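Local coordinates for histidine-containing phosphotransfer protein 2 (Oryza sativa, PDB 1YVI) that relays phosphoryl groups from cytokinin sensor histidine kinases to response regulators in the multistep His-to-Asp phosphorelay of cytokinin signalling, at residues L65-V79 / F101-L114. Numbering follows the deposited sequence.
Sequences LEQPVVNFDKVDAYV and FRQFCQDKSRDGCL
Phe72 and Arg110, each in the first turn of its helix, reach across to the other segment's interhelical connection at one end of the HPt four-helix bundle, where the start of helix 72-89 runs antiparallel (170°) to the last turns of helix 92-106. The Phe72 ring is sandwiched: Val70 CG1 sits over the centre of one face, and Lys108 CA, at the positive-phi residue of a Schellman motif, forms a CH-pi contact 3.6 Å from the ring centroid on the opposite face. Cys113 SG meets the ring edge, 3.9 Å from Phe72 CE1. Arg110 leaves its helix with CG anti to the backbone N, bends at chi3 (-57°) and delivers its guanidinium edge-on to the backbone carbonyls of Leu65, Gln67 and Pro68. Arg110 NH1 and NH2 both grip Gln67 O, end-on; Arg110 NH1 also reaches Leu65 O at 2.7 Å from above the carbonyl plane, and NH2 adds a weak bond to Pro68 O; Val70 CG2 covers one guanidinium face. Leu65 presses CD2 tightly on Cys113 CB (3.5 Å). Deeper, Val75 CG1 touches Cys105 SG, and CG2 of Val79, just before His80, the predicted phosphorylation site, stands over the centre of the Phe101 ring, 3.5 Å from its centroid; Phe101 also packs on Ala116, Leu117 and Val120 of helix 110-142. On the outer flank Asp76 and Arg102 form a side-on salt bridge, their planes 21° apart: NE gives a nearly straight bond to the syn lone pair of OD1, and NH2 binds OD2. A water donates to both Asp76 OD2 (2.7 Å) and Arg102 O.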
ATOM      1  N   LEU A  65      17.167  -7.658   6.747  1.00 16.51           N
ATOM      2  CA  LEU A  65      17.078  -9.139   6.741  1.00 15.83           C
ATOM      3  C   LEU A  65      18.236  -9.834   6.025  1.00 19.69           C
ATOM      4  O   LEU A  65      18.377 -11.074   6.115  1.00 17.78           O
ATOM      5  CB  LEU A  65      15.751  -9.576   6.111  1.00 16.46           C
ATOM      6  CG  LEU A  65      14.489  -9.216   6.920  1.00 15.51           C
ATOM      7  CD1 LEU A  65      13.211  -9.612   6.123  1.00 15.90           C
ATOM      8  CD2 LEU A  65      14.535  -9.912   8.298  1.00 12.79           C
ATOM      9  N   GLU A  66      19.046  -9.038   5.333  1.00 17.71           N
ATOM     10  CA  GLU A  66      20.316  -9.453   4.686  1.00 21.61           C
ATOM     11  C   GLU A  66      21.507  -9.369   5.660  1.00 21.70           C
ATOM     12  O   GLU A  66      22.580  -9.817   5.324  1.00 20.87           O
ATOM     13  CB  GLU A  66      20.573  -8.586   3.423  1.00 21.24           C
ATOM     14  CG  GLU A  66      19.557  -8.938   2.283  1.00 24.13           C
ATOM     15  CD  GLU A  66      19.426  -7.915   1.120  1.00 32.94           C
ATOM     16  OE1 GLU A  66      20.346  -7.059   0.950  1.00 31.91           O
ATOM     17  OE2 GLU A  66      18.371  -7.995   0.362  1.00 34.44           O
ATOM     18  N   GLN A  67      21.329  -8.835   6.879  1.00 21.04           N
ATOM     19  CA  GLN A  67      22.513  -8.639   7.763  1.00 23.79           C
ATOM     20  C   GLN A  67      22.951  -9.934   8.466  1.00 21.35           C
ATOM     21  O   GLN A  67      22.116 -10.767   8.756  1.00 22.94           O
ATOM     22  CB  GLN A  67      22.258  -7.573   8.817  1.00 16.78           C
ATOM     23  CG  GLN A  67      21.911  -6.219   8.249  1.00 23.30           C
ATOM     24  CD  GLN A  67      22.916  -5.747   7.216  1.00 32.10           C
ATOM     25  OE1 GLN A  67      24.099  -5.560   7.529  1.00 28.60           O
ATOM     26  NE2 GLN A  67      22.457  -5.573   5.962  1.00 32.04           N
ATOM     27  N   PRO A  68      24.259 -10.093   8.776  1.00 27.57           N
ATOM     28  CA  PRO A  68      24.683 -11.305   9.516  1.00 27.61           C
ATOM     29  C   PRO A  68      23.911 -11.486  10.816  1.00 26.42           C
ATOM     30  O   PRO A  68      23.457 -12.572  11.123  1.00 25.04           O
ATOM     31  CB  PRO A  68      26.187 -11.025   9.834  1.00 28.18           C
ATOM     32  CG  PRO A  68      26.635 -10.108   8.826  1.00 32.67           C
ATOM     33  CD  PRO A  68      25.418  -9.235   8.452  1.00 28.75           C
ATOM     34  N   VAL A  69      23.746 -10.395  11.562  1.00 23.42           N
ATOM     35  CA  VAL A  69      22.925 -10.430  12.744  1.00 24.11           C
ATOM     36  C   VAL A  69      21.680  -9.568  12.447  1.00 19.62           C
ATOM     37  O   VAL A  69      21.815  -8.424  12.030  1.00 19.41           O
ATOM     38  CB  VAL A  69      23.749  -9.910  13.972  1.00 24.57           C
ATOM     39  CG1 VAL A  69      22.921  -9.884  15.237  1.00 26.24           C
ATOM     40  CG2 VAL A  69      25.026 -10.816  14.175  1.00 28.96           C
ATOM     41  N   VAL A  70      20.489 -10.123  12.602  1.00 17.43           N
ATOM     42  CA  VAL A  70      19.293  -9.367  12.227  1.00 16.03           C
ATOM     43  C   VAL A  70      18.836  -8.605  13.454  1.00 18.93           C
ATOM     44  O   VAL A  70      18.746  -9.180  14.560  1.00 17.28           O
ATOM     45  CB  VAL A  70      18.162 -10.266  11.718  1.00 14.19           C
ATOM     46  CG1 VAL A  70      16.906  -9.435  11.513  1.00 12.64           C
ATOM     47  CG2 VAL A  70      18.568 -10.901  10.384  1.00 15.53           C
ATOM     48  N   ASN A  71      18.560  -7.310  13.270  1.00 17.44           N
ATOM     49  CA  ASN A  71      17.991  -6.512  14.360  1.00 16.06           C
ATOM     50  C   ASN A  71      16.473  -6.661  14.229  1.00 17.94           C
ATOM     51  O   ASN A  71      15.855  -5.880  13.505  1.00 14.30           O
ATOM     52  CB  ASN A  71      18.385  -5.058  14.181  1.00 15.56           C
ATOM     53  CG  ASN A  71      17.832  -4.169  15.263  1.00 20.34           C
ATOM     54  OD1 ASN A  71      16.968  -4.556  16.056  1.00 17.79           O
ATOM     55  ND2 ASN A  71      18.375  -2.967  15.332  1.00 22.31           N
ATOM     56  N   PHE A  72      15.892  -7.643  14.937  1.00 15.74           N
ATOM     57  CA  PHE A  72      14.468  -7.920  14.832  1.00 16.02           C
ATOM     58  C   PHE A  72      13.590  -6.812  15.419  1.00 18.93           C
ATOM     59  O   PHE A  72      12.460  -6.643  15.006  1.00 13.31           O
ATOM     60  CB  PHE A  72      14.141  -9.300  15.467  1.00 16.77           C
ATOM     61  CG  PHE A  72      14.663 -10.467  14.651  1.00 13.64           C
ATOM     62  CD1 PHE A  72      14.032 -10.805  13.457  1.00 12.95           C
ATOM     63  CD2 PHE A  72      15.805 -11.177  15.051  1.00 15.23           C
ATOM     64  CE1 PHE A  72      14.512 -11.851  12.646  1.00 13.58           C
ATOM     65  CE2 PHE A  72      16.305 -12.240  14.264  1.00 16.47           C
ATOM     66  CZ  PHE A  72      15.636 -12.571  13.035  1.00 10.61           C
ATOM     67  N   ASP A  73      14.095  -6.064  16.392  1.00 13.44           N
ATOM     68  CA  ASP A  73      13.321  -4.938  16.929  1.00 16.74           C
ATOM     69  C   ASP A  73      13.102  -3.865  15.873  1.00 14.01           C
ATOM     70  O   ASP A  73      12.020  -3.316  15.809  1.00 15.89           O
ATOM     71  CB  ASP A  73      14.053  -4.289  18.094  1.00 16.92           C
ATOM     72  CG  ASP A  73      14.117  -5.180  19.307  1.00 23.58           C
ATOM     73  OD1 ASP A  73      13.192  -5.984  19.550  1.00 29.60           O
ATOM     74  OD2 ASP A  73      15.058  -4.981  20.059  1.00 31.64           O
ATOM     75  N   LYS A  74      14.117  -3.631  15.029  1.00 12.10           N
ATOM     76  CA  LYS A  74      14.048  -2.645  13.960  1.00 13.84           C
ATOM     77  C   LYS A  74      13.210  -3.133  12.772  1.00 13.44           C
ATOM     78  O   LYS A  74      12.402  -2.381  12.198  1.00 13.25           O
ATOM     79  CB  LYS A  74      15.456  -2.216  13.534  1.00 15.69           C
ATOM     80  CG  LYS A  74      15.456  -0.924  12.686  1.00 19.90           C
ATOM     81  CD  LYS A  74      16.906  -0.476  12.377  1.00 20.14           C
ATOM     82  CE  LYS A  74      16.926   0.779  11.450  1.00 27.90           C
ATOM     83  NZ  LYS A  74      18.288   1.447  11.454  1.00 29.43           N
ATOM     84  N   VAL A  75      13.331  -4.408  12.428  1.00 11.36           N
ATOM     85  CA  VAL A  75      12.343  -4.991  11.517  1.00  9.62           C
ATOM     86  C   VAL A  75      10.910  -4.768  11.951  1.00  9.95           C
ATOM     87  O   VAL A  75      10.040  -4.354  11.165  1.00 13.00           O
ATOM     88  CB  VAL A  75      12.652  -6.528  11.290  1.00 13.99           C
ATOM     89  CG1 VAL A  75      11.603  -7.154  10.291  1.00 16.01           C
ATOM     90  CG2 VAL A  75      14.114  -6.676  10.740  1.00 11.03           C
ATOM     91  N   ASP A  76      10.633  -5.078  13.191  1.00  9.55           N
ATOM     92  CA  ASP A  76       9.294  -4.984  13.739  1.00 13.64           C
ATOM     93  C   ASP A  76       8.837  -3.509  13.661  1.00 11.71           C
ATOM     94  O   ASP A  76       7.707  -3.212  13.260  1.00 13.86           O
ATOM     95  CB  ASP A  76       9.396  -5.475  15.186  1.00 13.46           C
ATOM     96  CG  ASP A  76       8.087  -5.928  15.783  1.00 17.90           C
ATOM     97  OD1 ASP A  76       7.023  -5.896  15.152  1.00 19.55           O
ATOM     98  OD2 ASP A  76       8.128  -6.302  16.971  1.00 17.23           O
ATOM     99  N   ALA A  77       9.707  -2.591  14.063  1.00 12.25           N
ATOM    100  CA  ALA A  77       9.403  -1.132  13.963  1.00 14.53           C
ATOM    101  C   ALA A  77       9.096  -0.720  12.518  1.00 11.03           C
ATOM    102  O   ALA A  77       8.167   0.031  12.338  1.00 11.36           O
ATOM    103  CB  ALA A  77      10.570  -0.296  14.493  1.00 10.29           C
ATOM    104  N   TYR A  78       9.896  -1.151  11.512  1.00  9.89           N
ATOM    105  CA  TYR A  78       9.584  -0.816  10.099  1.00 14.90           C
ATOM    106  C   TYR A  78       8.270  -1.405   9.615  1.00 13.30           C
ATOM    107  O   TYR A  78       7.500  -0.752   8.906  1.00 12.29           O
ATOM    108  CB  TYR A  78      10.653  -1.303   9.132  1.00 11.13           C
ATOM    109  CG  TYR A  78      11.765  -0.302   8.930  1.00 19.21           C
ATOM    110  CD1 TYR A  78      11.538   0.920   8.310  1.00 23.78           C
ATOM    111  CD2 TYR A  78      13.041  -0.613   9.287  1.00 26.96           C
ATOM    112  CE1 TYR A  78      12.598   1.824   8.091  1.00 26.51           C
ATOM    113  CE2 TYR A  78      14.089   0.276   9.092  1.00 33.32           C
ATOM    114  CZ  TYR A  78      13.864   1.475   8.467  1.00 25.94           C
ATOM    115  OH  TYR A  78      14.923   2.325   8.361  1.00 31.41           O
ATOM    116  N   VAL A  79       8.030  -2.664   9.964  1.00 11.08           N
ATOM    117  CA  VAL A  79       6.744  -3.303   9.643  1.00 12.91           C
ATOM    118  C   VAL A  79       5.580  -2.509  10.289  1.00 12.01           C
ATOM    119  O   VAL A  79       4.528  -2.333   9.715  1.00 10.83           O
ATOM    120  CB  VAL A  79       6.793  -4.828  10.093  1.00 11.77           C
ATOM    121  CG1 VAL A  79       5.401  -5.464  10.081  1.00 10.84           C
ATOM    122  CG2 VAL A  79       7.807  -5.560   9.141  1.00 11.65           C
ATOM    123  N   PHE A 101       3.136 -10.344  10.508  1.00 17.54           N
ATOM    124  CA  PHE A 101       4.585 -10.268  10.318  1.00 19.00           C
ATOM    125  C   PHE A 101       5.284 -10.109  11.664  1.00 15.34           C
ATOM    126  O   PHE A 101       6.401 -10.624  11.854  1.00 16.07           O
ATOM    127  CB  PHE A 101       4.833  -9.092   9.318  1.00 17.81           C
ATOM    128  CG  PHE A 101       6.194  -9.041   8.673  1.00 18.35           C
ATOM    129  CD1 PHE A 101       7.365  -9.350   9.370  1.00 12.00           C
ATOM    130  CD2 PHE A 101       6.312  -8.566   7.363  1.00 14.89           C
ATOM    131  CE1 PHE A 101       8.632  -9.228   8.750  1.00 14.40           C
ATOM    132  CE2 PHE A 101       7.609  -8.443   6.737  1.00 18.95           C
ATOM    133  CZ  PHE A 101       8.748  -8.781   7.429  1.00 16.01           C
ATOM    134  N   ARG A 102       4.636  -9.435  12.633  1.00 19.01           N
ATOM    135  CA  ARG A 102       5.223  -9.282  13.999  1.00 18.73           C
ATOM    136  C   ARG A 102       5.643 -10.600  14.665  1.00 20.56           C
ATOM    137  O   ARG A 102       6.586 -10.646  15.471  1.00 19.55           O
ATOM    138  CB  ARG A 102       4.231  -8.631  14.985  1.00 19.82           C
ATOM    139  CG  ARG A 102       3.877  -7.163  14.689  1.00 25.37           C
ATOM    140  CD  ARG A 102       3.506  -6.370  15.961  1.00 19.35           C
ATOM    141  NE  ARG A 102       4.674  -6.078  16.774  1.00 23.10           N
ATOM    142  CZ  ARG A 102       4.684  -6.001  18.102  1.00 24.30           C
ATOM    143  NH1 ARG A 102       3.557  -6.161  18.799  1.00 27.95           N
ATOM    144  NH2 ARG A 102       5.835  -5.765  18.741  1.00 17.59           N
ATOM    145  N   GLN A 103       4.849 -11.646  14.448  1.00 16.27           N
ATOM    146  CA  GLN A 103       5.138 -12.942  15.090  1.00 18.08           C
ATOM    147  C   GLN A 103       6.552 -13.459  14.708  1.00 13.41           C
ATOM    148  O   GLN A 103       7.249 -13.987  15.552  1.00 18.09           O
ATOM    149  CB  GLN A 103       4.070 -13.968  14.731  1.00 17.06           C
ATOM    150  CG  GLN A 103       4.263 -15.304  15.431  1.00 20.75           C
ATOM    151  CD  GLN A 103       4.118 -15.180  16.918  1.00 25.45           C
ATOM    152  OE1 GLN A 103       3.110 -14.678  17.391  1.00 30.99           O
ATOM    153  NE2 GLN A 103       5.126 -15.645  17.676  1.00 23.22           N
ATOM    154  N   PHE A 104       6.934 -13.320  13.448  1.00 13.45           N
ATOM    155  CA  PHE A 104       8.276 -13.726  12.971  1.00 14.43           C
ATOM    156  C   PHE A 104       9.392 -12.924  13.599  1.00 16.83           C
ATOM    157  O   PHE A 104      10.490 -13.433  13.769  1.00 15.11           O
ATOM    158  CB  PHE A 104       8.324 -13.733  11.447  1.00 10.82           C
ATOM    159  CG  PHE A 104       7.141 -14.435  10.839  1.00 12.78           C
ATOM    160  CD1 PHE A 104       6.874 -15.804  11.168  1.00 17.40           C
ATOM    161  CD2 PHE A 104       6.272 -13.769  10.016  1.00 12.56           C
ATOM    162  CE1 PHE A 104       5.771 -16.434  10.670  1.00 17.17           C
ATOM    163  CE2 PHE A 104       5.127 -14.407   9.500  1.00 15.20           C
ATOM    164  CZ  PHE A 104       4.883 -15.757   9.835  1.00 15.01           C
ATOM    165  N   CYS A 105       9.121 -11.658  13.945  1.00 20.32           N
ATOM    166  CA  CYS A 105      10.087 -10.831  14.729  1.00 16.17           C
ATOM    167  C   CYS A 105      10.206 -11.321  16.140  1.00 19.10           C
ATOM    168  O   CYS A 105      11.308 -11.469  16.646  1.00 17.43           O
ATOM    169  CB  CYS A 105       9.658  -9.366  14.751  1.00 16.58           C
ATOM    170  SG  CYS A 105       9.763  -8.630  13.115  1.00 16.07           S
ATOM    171  N   GLN A 106       9.072 -11.655  16.750  1.00 18.90           N
ATOM    172  CA  GLN A 106       9.083 -12.260  18.072  1.00 19.95           C
ATOM    173  C   GLN A 106       9.769 -13.616  18.099  1.00 19.32           C
ATOM    174  O   GLN A 106      10.459 -13.938  19.066  1.00 15.92           O
ATOM    175  CB  GLN A 106       7.656 -12.413  18.596  1.00 24.71           C
ATOM    176  CG  GLN A 106       7.589 -13.360  19.796  1.00 33.13           C
ATOM    177  CD  GLN A 106       6.324 -13.215  20.616  1.00 42.42           C
ATOM    178  OE1 GLN A 106       5.206 -13.392  20.116  1.00 42.92           O
ATOM    179  NE2 GLN A 106       6.498 -12.887  21.898  1.00 46.65           N
ATOM    180  N   ASP A 107       9.577 -14.423  17.047  1.00 17.21           N
ATOM    181  CA  ASP A 107      10.246 -15.733  16.927  1.00 15.26           C
ATOM    182  C   ASP A 107      11.706 -15.580  16.579  1.00 17.14           C
ATOM    183  O   ASP A 107      12.456 -16.568  16.545  1.00 17.44           O
ATOM    184  CB  ASP A 107       9.593 -16.586  15.812  1.00 15.41           C
ATOM    185  CG  ASP A 107       8.183 -17.048  16.166  1.00 18.39           C
ATOM    186  OD1 ASP A 107       7.764 -16.870  17.340  1.00 17.18           O
ATOM    187  OD2 ASP A 107       7.476 -17.539  15.255  1.00 20.64           O
ATOM    188  N   LYS A 108      12.108 -14.357  16.251  1.00 14.43           N
ATOM    189  CA  LYS A 108      13.444 -14.092  15.767  1.00 13.42           C
ATOM    190  C   LYS A 108      13.823 -15.035  14.602  1.00 16.87           C
ATOM    191  O   LYS A 108      14.860 -15.677  14.605  1.00 14.37           O
ATOM    192  CB  LYS A 108      14.461 -14.164  16.892  1.00 18.11           C
ATOM    193  CG  LYS A 108      14.151 -13.159  18.036  1.00 19.71           C
ATOM    194  CD  LYS A 108      15.179 -13.337  19.150  1.00 31.61           C
ATOM    195  CE  LYS A 108      15.209 -12.170  20.089  1.00 39.95           C
ATOM    196  NZ  LYS A 108      16.591 -12.040  20.690  1.00 47.38           N
ATOM    197  N   SER A 109      12.939 -15.092  13.602  1.00 14.14           N
ATOM    198  CA  SER A 109      13.103 -15.964  12.449  1.00 13.60           C
ATOM    199  C   SER A 109      13.357 -15.120  11.192  1.00 16.23           C
ATOM    200  O   SER A 109      12.444 -14.561  10.613  1.00 11.70           O
ATOM    201  CB  SER A 109      11.797 -16.733  12.245  1.00 14.95           C
ATOM    202  OG  SER A 109      11.911 -17.668  11.175  1.00 16.47           O
ATOM    203  N   ARG A 110      14.591 -15.083  10.738  1.00 16.10           N
ATOM    204  CA  ARG A 110      14.954 -14.359   9.534  1.00 14.91           C
ATOM    205  C   ARG A 110      14.141 -14.908   8.351  1.00 18.75           C
ATOM    206  O   ARG A 110      13.569 -14.149   7.556  1.00 14.26           O
ATOM    207  CB  ARG A 110      16.467 -14.583   9.272  1.00 15.78           C
ATOM    208  CG  ARG A 110      16.934 -13.914   7.979  1.00 16.52           C
ATOM    209  CD  ARG A 110      18.254 -14.481   7.451  1.00 18.25           C
ATOM    210  NE  ARG A 110      19.365 -14.407   8.423  1.00 17.84           N
ATOM    211  CZ  ARG A 110      20.265 -13.429   8.519  1.00 26.19           C
ATOM    212  NH1 ARG A 110      20.184 -12.370   7.729  1.00 19.47           N
ATOM    213  NH2 ARG A 110      21.246 -13.500   9.426  1.00 21.77           N
ATOM    214  N   ASP A 111      14.070 -16.241   8.252  1.00 16.12           N
ATOM    215  CA  ASP A 111      13.357 -16.877   7.144  1.00 16.23           C
ATOM    216  C   ASP A 111      11.884 -16.636   7.179  1.00 13.45           C
ATOM    217  O   ASP A 111      11.294 -16.428   6.141  1.00 16.14           O
ATOM    218  CB  ASP A 111      13.671 -18.377   7.052  1.00 17.05           C
ATOM    219  CG  ASP A 111      15.092 -18.669   6.526  1.00 22.25           C
ATOM    220  OD1 ASP A 111      15.960 -17.768   6.287  1.00 23.96           O
ATOM    221  OD2 ASP A 111      15.378 -19.852   6.361  1.00 29.42           O
ATOM    222  N   GLY A 112      11.274 -16.569   8.360  1.00 11.27           N
ATOM    223  CA  GLY A 112       9.862 -16.227   8.460  1.00 11.47           C
ATOM    224  C   GLY A 112       9.602 -14.759   8.015  1.00 13.03           C
ATOM    225  O   GLY A 112       8.638 -14.478   7.333  1.00 11.67           O
ATOM    226  N   CYS A 113      10.453 -13.838   8.460  1.00 10.71           N
ATOM    227  CA  CYS A 113      10.408 -12.410   8.063  1.00 11.81           C
ATOM    228  C   CYS A 113      10.559 -12.311   6.540  1.00 13.28           C
ATOM    229  O   CYS A 113       9.797 -11.576   5.908  1.00 12.95           O
ATOM    230  CB  CYS A 113      11.528 -11.626   8.768  1.00 10.96           C
ATOM    231  SG  CYS A 113      11.206 -11.399  10.551  1.00 14.80           S
ATOM    232  N   LEU A 114      11.493 -13.077   5.959  1.00 12.93           N
ATOM    233  CA  LEU A 114      11.700 -13.073   4.509  1.00 13.98           C
ATOM    234  C   LEU A 114      10.483 -13.559   3.764  1.00 16.01           C
ATOM    235  O   LEU A 114      10.098 -12.970   2.751  1.00 16.79           O
ATOM    236  CB  LEU A 114      12.996 -13.813   4.097  1.00 17.72           C
ATOM    237  CG  LEU A 114      14.321 -13.082   4.271  1.00 17.24           C
ATOM    238  CD1 LEU A 114      15.502 -14.099   4.152  1.00 18.77           C
ATOM    239  CD2 LEU A 114      14.526 -11.964   3.284  1.00 16.88           C
TER
HETATM  240  O   HOH W   1       7.189  -8.716  17.886  1.00 31.01           O